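Local structure of histidine--tRNA ligase (Staphylococcus aureus, 1QE0) at residues A[135-145]-A[234-245]. The protein catalyses the ATP-dependent attachment of L-histidine to tRNA(His), releasing AMP and diphosphate, as a homodimeric class II aminoacyl-tRNA synthetase. Numbering follows the deposited sequence.
Sequences ENPSVDAEVLA and YYEQVKAYLDDL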
loop_
_atom_site.group_PDB
_atom_site.type_symbol
_atom_site.label_atom_id
_atom_site.label_comp_id
_atom_site.label_asym_id
_atom_site.label_seq_id
_atom_site.Cartn_x
_atom_site.Cartn_y
_atom_site.Cartn_z
ATOM N N GLU A 135 -7.577 7.189 26.094
ATOM C CA GLU A 135 -7.804 5.934 26.827
ATOM C C GLU A 135 -9.290 5.796 27.066
ATOM O O GLU A 135 -9.858 6.544 27.844
ATOM C CB GLU A 135 -7.083 5.935 28.160
ATOM C CG GLU A 135 -7.209 4.635 28.906
ATOM C CD GLU A 135 -6.187 4.548 29.998
ATOM O OE1 GLU A 135 -6.466 5.136 31.070
ATOM O OE2 GLU A 135 -5.097 3.943 29.768
ATOM N N ASN A 136 -9.912 4.798 26.469
ATOM C CA ASN A 136 -11.344 4.703 26.605
ATOM C C ASN A 136 -11.830 3.367 26.070
ATOM O O ASN A 136 -11.531 2.992 24.938
ATOM C CB ASN A 136 -11.950 5.879 25.804
ATOM C CG ASN A 136 -13.458 5.808 25.656
ATOM O OD1 ASN A 136 -14.097 4.834 26.019
ATOM N ND2 ASN A 136 -14.028 6.842 25.076
ATOM N N PRO A 137 -12.542 2.603 26.900
ATOM C CA PRO A 137 -13.080 1.304 26.511
ATOM C C PRO A 137 -13.705 1.320 25.129
ATOM O O PRO A 137 -13.445 0.442 24.336
ATOM C CB PRO A 137 -14.142 1.063 27.566
ATOM C CG PRO A 137 -13.493 1.612 28.793
ATOM C CD PRO A 137 -12.772 2.862 28.331
ATOM N N SER A 138 -14.481 2.341 24.808
ATOM C CA SER A 138 -15.115 2.380 23.512
ATOM C C SER A 138 -14.097 2.433 22.393
ATOM O O SER A 138 -14.406 2.021 21.284
ATOM C CB SER A 138 -16.057 3.559 23.415
ATOM O OG SER A 138 -15.334 4.755 23.616
ATOM N N VAL A 139 -12.893 2.937 22.661
ATOM C CA VAL A 139 -11.840 3.002 21.621
ATOM C C VAL A 139 -11.294 1.602 21.382
ATOM O O VAL A 139 -11.114 1.167 20.246
ATOM C CB VAL A 139 -10.640 3.882 22.019
ATOM C CG1 VAL A 139 -9.690 3.985 20.846
ATOM C CG2 VAL A 139 -11.104 5.249 22.422
ATOM N N ASP A 140 -11.001 0.929 22.489
ATOM C CA ASP A 140 -10.514 -0.432 22.495
ATOM C C ASP A 140 -11.483 -1.266 21.693
ATOM O O ASP A 140 -11.084 -1.954 20.753
ATOM C CB ASP A 140 -10.491 -0.961 23.924
ATOM C CG ASP A 140 -9.326 -0.447 24.709
ATOM O OD1 ASP A 140 -8.691 -1.266 25.388
ATOM O OD2 ASP A 140 -9.027 0.758 24.641
ATOM N N ALA A 141 -12.764 -1.196 22.047
ATOM C CA ALA A 141 -13.772 -1.955 21.323
ATOM C C ALA A 141 -13.673 -1.654 19.822
ATOM O O ALA A 141 -13.678 -2.581 19.015
ATOM C CB ALA A 141 -15.170 -1.662 21.844
ATOM N N GLU A 142 -13.495 -0.384 19.453
ATOM C CA GLU A 142 -13.392 -0.026 18.031
ATOM C C GLU A 142 -12.234 -0.725 17.331
ATOM O O GLU A 142 -12.399 -1.169 16.176
ATOM C CB GLU A 142 -13.233 1.475 17.829
ATOM C CG GLU A 142 -13.014 1.858 16.383
ATOM C CD GLU A 142 -12.623 3.306 16.231
ATOM O OE1 GLU A 142 -11.401 3.578 16.238
ATOM O OE2 GLU A 142 -13.527 4.164 16.104
ATOM N N VAL A 143 -11.074 -0.818 18.004
ATOM C CA VAL A 143 -9.964 -1.484 17.373
ATOM C C VAL A 143 -10.133 -2.976 17.361
ATOM O O VAL A 143 -9.634 -3.626 16.442
ATOM C CB VAL A 143 -8.586 -1.107 17.904
ATOM C CG1 VAL A 143 -8.547 0.322 18.413
ATOM C CG2 VAL A 143 -8.087 -2.105 18.865
ATOM N N LEU A 144 -10.876 -3.530 18.329
ATOM C CA LEU A 144 -11.095 -5.000 18.371
ATOM C C LEU A 144 -12.132 -5.425 17.361
ATOM O O LEU A 144 -12.008 -6.473 16.751
ATOM C CB LEU A 144 -11.522 -5.497 19.739
ATOM C CG LEU A 144 -10.460 -5.388 20.821
ATOM C CD1 LEU A 144 -11.126 -5.669 22.144
ATOM C CD2 LEU A 144 -9.309 -6.315 20.568
ATOM N N ALA A 145 -13.170 -4.622 17.203
ATOM C CA ALA A 145 -14.202 -4.896 16.232
ATOM C C ALA A 145 -13.541 -4.817 14.842
ATOM O O ALA A 145 -13.872 -5.595 13.932
ATOM C CB ALA A 145 -15.279 -3.865 16.359
ATOM N N TYR A 234 -12.616 -1.197 33.406
ATOM C CA TYR A 234 -12.280 -0.816 32.037
ATOM C C TYR A 234 -12.437 -2.116 31.246
ATOM O O TYR A 234 -13.221 -2.191 30.292
ATOM C CB TYR A 234 -10.836 -0.322 31.957
ATOM C CG TYR A 234 -10.433 0.285 30.631
ATOM C CD1 TYR A 234 -10.646 -0.382 29.419
ATOM C CD2 TYR A 234 -9.822 1.516 30.593
ATOM C CE1 TYR A 234 -10.254 0.179 28.215
ATOM C CE2 TYR A 234 -9.435 2.080 29.392
ATOM C CZ TYR A 234 -9.654 1.418 28.214
ATOM O OH TYR A 234 -9.298 2.052 27.050
ATOM N N TYR A 235 -11.753 -3.154 31.726
ATOM C CA TYR A 235 -11.773 -4.464 31.114
ATOM C C TYR A 235 -13.188 -4.982 31.009
ATOM O O TYR A 235 -13.562 -5.565 29.984
ATOM C CB TYR A 235 -10.905 -5.444 31.903
ATOM C CG TYR A 235 -10.871 -6.850 31.318
ATOM C CD1 TYR A 235 -11.026 -7.971 32.133
ATOM C CD2 TYR A 235 -10.673 -7.062 29.944
ATOM C CE1 TYR A 235 -10.980 -9.254 31.609
ATOM C CE2 TYR A 235 -10.622 -8.349 29.418
ATOM C CZ TYR A 235 -10.768 -9.428 30.256
ATOM O OH TYR A 235 -10.616 -10.683 29.739
ATOM N N GLU A 236 -13.983 -4.784 32.053
ATOM C CA GLU A 236 -15.357 -5.265 31.990
ATOM C C GLU A 236 -16.142 -4.479 30.959
ATOM O O GLU A 236 -17.089 -5.002 30.397
ATOM C CB GLU A 236 -16.096 -5.203 33.338
ATOM C CG GLU A 236 -15.474 -5.928 34.543
ATOM C CD GLU A 236 -15.070 -7.390 34.329
ATOM O OE1 GLU A 236 -13.859 -7.701 34.536
ATOM O OE2 GLU A 236 -15.959 -8.225 34.011
ATOM N N GLN A 237 -15.790 -3.213 30.739
ATOM C CA GLN A 237 -16.482 -2.402 29.742
ATOM C C GLN A 237 -16.081 -2.848 28.343
ATOM O O GLN A 237 -16.942 -2.969 27.464
ATOM C CB GLN A 237 -16.175 -0.925 29.918
ATOM C CG GLN A 237 -17.028 -0.039 29.021
ATOM C CD GLN A 237 -18.501 -0.403 29.100
ATOM O OE1 GLN A 237 -19.165 -0.601 28.083
ATOM N NE2 GLN A 237 -19.011 -0.522 30.318
ATOM N N VAL A 238 -14.780 -3.087 28.134
ATOM C CA VAL A 238 -14.292 -3.577 26.846
ATOM C C VAL A 238 -15.101 -4.830 26.483
ATOM O O VAL A 238 -15.764 -4.863 25.444
ATOM C CB VAL A 238 -12.798 -3.903 26.898
ATOM C CG1 VAL A 238 -12.354 -4.599 25.620
ATOM C CG2 VAL A 238 -12.008 -2.609 27.115
ATOM N N LYS A 239 -15.131 -5.823 27.370
ATOM C CA LYS A 239 -15.896 -7.044 27.086
ATOM C C LYS A 239 -17.383 -6.773 26.975
ATOM O O LYS A 239 -18.077 -7.445 26.242
ATOM C CB LYS A 239 -15.654 -8.128 28.128
ATOM C CG LYS A 239 -14.222 -8.486 28.251
ATOM C CD LYS A 239 -14.057 -9.574 29.259
ATOM C CE LYS A 239 -14.332 -9.083 30.651
ATOM N NZ LYS A 239 -14.011 -10.145 31.625
ATOM N N ALA A 240 -17.874 -5.788 27.707
ATOM C CA ALA A 240 -19.285 -5.451 27.642
ATOM C C ALA A 240 -19.544 -5.107 26.196
ATOM O O ALA A 240 -20.418 -5.685 25.553
ATOM C CB ALA A 240 -19.573 -4.259 28.487
ATOM N N TYR A 241 -18.728 -4.196 25.680
ATOM C CA TYR A 241 -18.836 -3.742 24.302
ATOM C C TYR A 241 -18.754 -4.875 23.306
ATOM O O TYR A 241 -19.521 -4.916 22.338
ATOM C CB TYR A 241 -17.754 -2.713 24.020
ATOM C CG TYR A 241 -18.135 -1.356 24.543
ATOM C CD1 TYR A 241 -19.403 -0.849 24.295
ATOM C CD2 TYR A 241 -17.221 -0.554 25.217
ATOM C CE1 TYR A 241 -19.748 0.416 24.684
ATOM C CE2 TYR A 241 -17.569 0.730 25.619
ATOM C CZ TYR A 241 -18.844 1.199 25.332
ATOM O OH TYR A 241 -19.244 2.476 25.640
ATOM N N LEU A 242 -17.808 -5.785 23.528
ATOM C CA LEU A 242 -17.655 -6.945 22.659
ATOM C C LEU A 242 -18.958 -7.717 22.687
ATOM O O LEU A 242 -19.461 -8.119 21.657
ATOM C CB LEU A 242 -16.501 -7.830 23.127
ATOM C CG LEU A 242 -15.150 -7.572 22.444
ATOM C CD1 LEU A 242 -15.184 -6.220 21.667
ATOM C CD2 LEU A 242 -13.997 -7.678 23.491
ATOM N N ASP A 243 -19.557 -7.854 23.856
ATOM C CA ASP A 243 -20.810 -8.571 23.936
ATOM C C ASP A 243 -21.863 -7.804 23.163
ATOM O O ASP A 243 -22.600 -8.385 22.380
ATOM C CB ASP A 243 -21.229 -8.784 25.387
ATOM C CG ASP A 243 -20.196 -9.597 26.186
ATOM O OD1 ASP A 243 -20.006 -9.337 27.403
ATOM O OD2 ASP A 243 -19.559 -10.495 25.597
ATOM N N ASP A 244 -21.892 -6.484 23.335
ATOM C CA ASP A 244 -22.843 -5.603 22.633
ATOM C C ASP A 244 -22.773 -5.841 21.134
ATOM O O ASP A 244 -23.778 -6.110 20.487
ATOM C CB ASP A 244 -22.447 -4.142 22.810
ATOM C CG ASP A 244 -22.909 -3.539 24.110
ATOM O OD1 ASP A 244 -22.480 -4.012 25.190
ATOM O OD2 ASP A 244 -23.638 -2.519 24.046
ATOM N N LEU A 245 -21.578 -5.623 20.584
ATOM C CA LEU A 245 -21.320 -5.777 19.156
ATOM C C LEU A 245 -21.422 -7.236 18.716
ATOM O O LEU A 245 -21.274 -7.541 17.529
ATOM C CB LEU A 245 -19.919 -5.246 18.811
ATOM C CG LEU A 245 -19.489 -3.911 19.386
ATOM C CD1 LEU A 245 -17.997 -3.754 19.288
ATOM C CD2 LEU A 245 -20.170 -2.817 18.654
#
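With CG trans to its backbone N (chi1 -172°), Tyr234 swings its ring over to the start of helix 137-145, while Asp140, whose CG stands beside its backbone N and anti to its carbonyl carbon (chi1 -78°), turns its carboxylate back to meet the phenol. Tyr234 OH donates to Asp140 OD2 at 2.7 Å, approaching from above the carboxylate plane; Asp140 OD2 also forms a salt bridge with Arg288, and Asp140 OD1 accepts from Thr265 OG1, so both oxygens of this buried acid are engaged. Pro137 lies over one face of the Tyr234 ring in a CH-pi contact, CD 3.6 Å from the ring centroid, and Glu135 CG comes up at the ring edge, 3.4 Å from Tyr234 CE2. The same proline is a knob in a hole formed by Tyr234, Gln237, Val238 and Tyr241, with its CB 3.4 Å from Gln237 CG. Asn136 is the N-cap of helix 137-145: its OD1 takes Ser138 N at 2.8 Å and Ser138 OG from the same face of the amide. The two helices, crossing at -46° with their axes coming within 8.5 Å at closest approach, belong to the catalytic domain of this class II synthetase, where Leu144 and Val238 also touch strand 265-272 of its large mixed sheet. Farther along, the small Ala141 brings its CB to 3.5 Å from Tyr241 CB. Leu144 reaches Val238 CG1 and Leu242 CD2 with its CD1 branch, crossing both side chains at about a right angle, while Ala145 CB meets Leu245 CD1 at 4.0 Å. Tyr363 of the second subunit packs on Ser138, and Arg343 of that subunit on Tyr241.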